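DNA polymerase (Bacillus phage phi29, PDB 2PY5) replicates the viral genome as a protein-primed, highly processive family B DNA polymerase that displaces the non-template strand and proofreads with a 3'-5' exonuclease. Local coordinates at residues K209-L214 with P424-M429. The protein carries 2 engineered substitutions. Residues are numbered along the deposited sequence; the frame is centred on the assembly and turned at random.
Sequences KVFPTL and PVYTPM. With EDO (1,2-ethanediol), chain M.
With chi1 at -166°, Y426 swings its ring away from its own backbone N and toward residues 211-214, the loop that leaves helix 204-210; its side chain and that of F211 cross at about a right angle, though their ring planes are inclined at only 46°. F211 CD2 comes down over one face of the tyrosine ring, offset toward the rim and 3.5 Å from Y426 CD2. P428 CD covers the opposite face, above the ring centre, so the phenol ring is clamped between F211 and the proline that follows T427. In the plane of that ring, P212 O meets the edge, 3.7 Å from Y426 CD1. The M429 chain bends at chi2 and chi3, which carries its methyl CE to the edge of the F211 ring, 3.7 Å from F211 CE2. The contact joins the end of helix 204-210, in a region involved in DNA binding and in coordinating synthesis with degradation, to the start of helix 427-447 in the polymerization region. No direct hydrogen bond spans the two segments; instead V425 O accepts from two waters. One also donates to F211 O, which accepts from O2 of a bound 1,2-ethanediol as well, probably from the crystallisation liquor; the other donates to P212 O and accepts from L214 N. Farther along this loop, P424 CG packs 3.4 Å from L214 O. Y426 OH is hydrogen-bonded to G266 O, and F393 adds an edge-to-face partner for F211.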
loop_
_atom_site.group_PDB
_atom_site.type_symbol
_atom_site.label_atom_id
_atom_site.label_comp_id
_atom_site.label_asym_id
_atom_site.label_seq_id
_atom_site.Cartn_x
_atom_site.Cartn_y
_atom_site.Cartn_z
ATOM N N LYS F 209 0.409 -28.518 1.293
ATOM C CA LYS F 209 0.166 -29.349 2.469
ATOM C C LYS F 209 -0.163 -28.477 3.668
ATOM O O LYS F 209 -1.116 -28.765 4.412
ATOM C CB LYS F 209 1.394 -30.206 2.756
ATOM C CG LYS F 209 1.196 -31.250 3.840
ATOM C CD LYS F 209 2.352 -32.227 3.846
ATOM C CE LYS F 209 2.136 -33.372 4.825
ATOM N NZ LYS F 209 3.133 -34.466 4.593
ATOM N N VAL F 210 0.605 -27.406 3.857
ATOM C CA VAL F 210 0.471 -26.578 5.059
ATOM C C VAL F 210 -0.518 -25.421 4.913
ATOM O O VAL F 210 -1.025 -24.921 5.922
ATOM C CB VAL F 210 1.827 -26.063 5.603
ATOM C CG1 VAL F 210 2.814 -27.243 5.767
ATOM C CG2 VAL F 210 2.396 -24.974 4.764
ATOM N N PHE F 211 -0.796 -24.987 3.678
ATOM C CA PHE F 211 -1.787 -23.915 3.447
ATOM C C PHE F 211 -2.905 -24.431 2.537
ATOM O O PHE F 211 -2.999 -24.033 1.362
ATOM C CB PHE F 211 -1.117 -22.678 2.861
ATOM C CG PHE F 211 0.008 -22.150 3.690
ATOM C CD1 PHE F 211 1.280 -21.992 3.154
ATOM C CD2 PHE F 211 -0.194 -21.823 5.036
ATOM C CE1 PHE F 211 2.316 -21.498 3.932
ATOM C CE2 PHE F 211 0.828 -21.321 5.815
ATOM C CZ PHE F 211 2.087 -21.149 5.275
ATOM N N PRO F 212 -3.757 -25.312 3.078
ATOM C CA PRO F 212 -4.838 -25.888 2.318
ATOM C C PRO F 212 -5.878 -24.828 1.976
ATOM O O PRO F 212 -5.999 -23.797 2.673
ATOM C CB PRO F 212 -5.417 -26.930 3.268
ATOM C CG PRO F 212 -5.122 -26.408 4.606
ATOM C CD PRO F 212 -3.776 -25.789 4.470
ATOM N N THR F 213 -6.610 -25.074 0.902
ATOM C CA THR F 213 -7.626 -24.141 0.444
ATOM C C THR F 213 -8.833 -24.265 1.335
ATOM O O THR F 213 -9.409 -25.352 1.460
ATOM C CB THR F 213 -8.047 -24.462 -0.991
ATOM O OG1 THR F 213 -6.890 -24.504 -1.823
ATOM C CG2 THR F 213 -9.016 -23.402 -1.509
ATOM N N LEU F 214 -9.212 -23.168 1.993
ATOM C CA LEU F 214 -10.396 -23.164 2.820
ATOM C C LEU F 214 -11.637 -22.908 1.969
ATOM O O LEU F 214 -11.585 -22.255 0.915
ATOM C CB LEU F 214 -10.303 -22.109 3.925
ATOM C CG LEU F 214 -9.146 -22.232 4.950
ATOM C CD1 LEU F 214 -9.551 -21.400 6.177
ATOM C CD2 LEU F 214 -8.795 -23.652 5.321
ATOM N N PRO F 424 -9.094 -18.973 -2.075
ATOM C CA PRO F 424 -8.302 -18.243 -1.096
ATOM C C PRO F 424 -6.849 -18.723 -1.117
ATOM O O PRO F 424 -6.542 -19.779 -1.673
ATOM C CB PRO F 424 -8.932 -18.629 0.253
ATOM C CG PRO F 424 -10.114 -19.368 -0.016
ATOM C CD PRO F 424 -10.179 -19.749 -1.451
ATOM N N VAL F 425 -5.978 -17.924 -0.521
ATOM C CA VAL F 425 -4.583 -18.264 -0.346
ATOM C C VAL F 425 -4.531 -18.920 1.040
ATOM O O VAL F 425 -4.716 -20.138 1.135
ATOM C CB VAL F 425 -3.644 -17.039 -0.523
ATOM C CG1 VAL F 425 -2.211 -17.454 -0.307
ATOM C CG2 VAL F 425 -3.830 -16.377 -1.925
ATOM N N TYR F 426 -4.321 -18.153 2.102
ATOM C CA TYR F 426 -4.427 -18.713 3.479
ATOM C C TYR F 426 -4.622 -17.581 4.461
ATOM O O TYR F 426 -3.708 -17.082 5.106
ATOM C CB TYR F 426 -3.229 -19.620 3.835
ATOM C CG TYR F 426 -3.506 -20.433 5.080
ATOM C CD1 TYR F 426 -4.354 -21.547 5.037
ATOM C CD2 TYR F 426 -2.964 -20.088 6.306
ATOM C CE1 TYR F 426 -4.633 -22.279 6.198
ATOM C CE2 TYR F 426 -3.262 -20.818 7.456
ATOM C CZ TYR F 426 -4.106 -21.899 7.381
ATOM O OH TYR F 426 -4.398 -22.619 8.536
ATOM N N THR F 427 -5.868 -17.139 4.527
ATOM C CA THR F 427 -6.224 -15.934 5.273
ATOM C C THR F 427 -5.848 -15.988 6.771
ATOM O O THR F 427 -5.473 -14.952 7.323
ATOM C CB THR F 427 -7.708 -15.592 5.050
ATOM O OG1 THR F 427 -7.959 -15.537 3.631
ATOM C CG2 THR F 427 -8.084 -14.241 5.690
ATOM N N PRO F 428 -5.900 -17.175 7.430
ATOM C CA PRO F 428 -5.492 -17.160 8.843
ATOM C C PRO F 428 -4.073 -16.589 9.052
ATOM O O PRO F 428 -3.792 -15.983 10.061
ATOM C CB PRO F 428 -5.530 -18.641 9.223
ATOM C CG PRO F 428 -6.557 -19.207 8.315
ATOM C CD PRO F 428 -6.363 -18.518 7.023
ATOM N N MET F 429 -3.169 -16.839 8.094
ATOM C CA MET F 429 -1.811 -16.348 8.234
ATOM C C MET F 429 -1.779 -14.829 8.258
ATOM O O MET F 429 -1.061 -14.221 9.060
ATOM C CB MET F 429 -0.926 -16.911 7.109
ATOM C CG MET F 429 0.525 -16.585 7.164
ATOM S SD MET F 429 1.321 -17.146 8.670
ATOM C CE MET F 429 1.828 -18.830 8.396
HETATM C C1 EDO M . -3.818 -26.971 -1.943
HETATM O O1 EDO M . -3.640 -27.783 -0.773
HETATM C C2 EDO M . -3.967 -25.497 -1.566
HETATM O O2 EDO M . -2.725 -24.875 -1.227
HETATM O O HOH W 1 -3.647 -22.025 -0.331
HETATM O O HOH W 2 -6.995 -21.204 2.255
#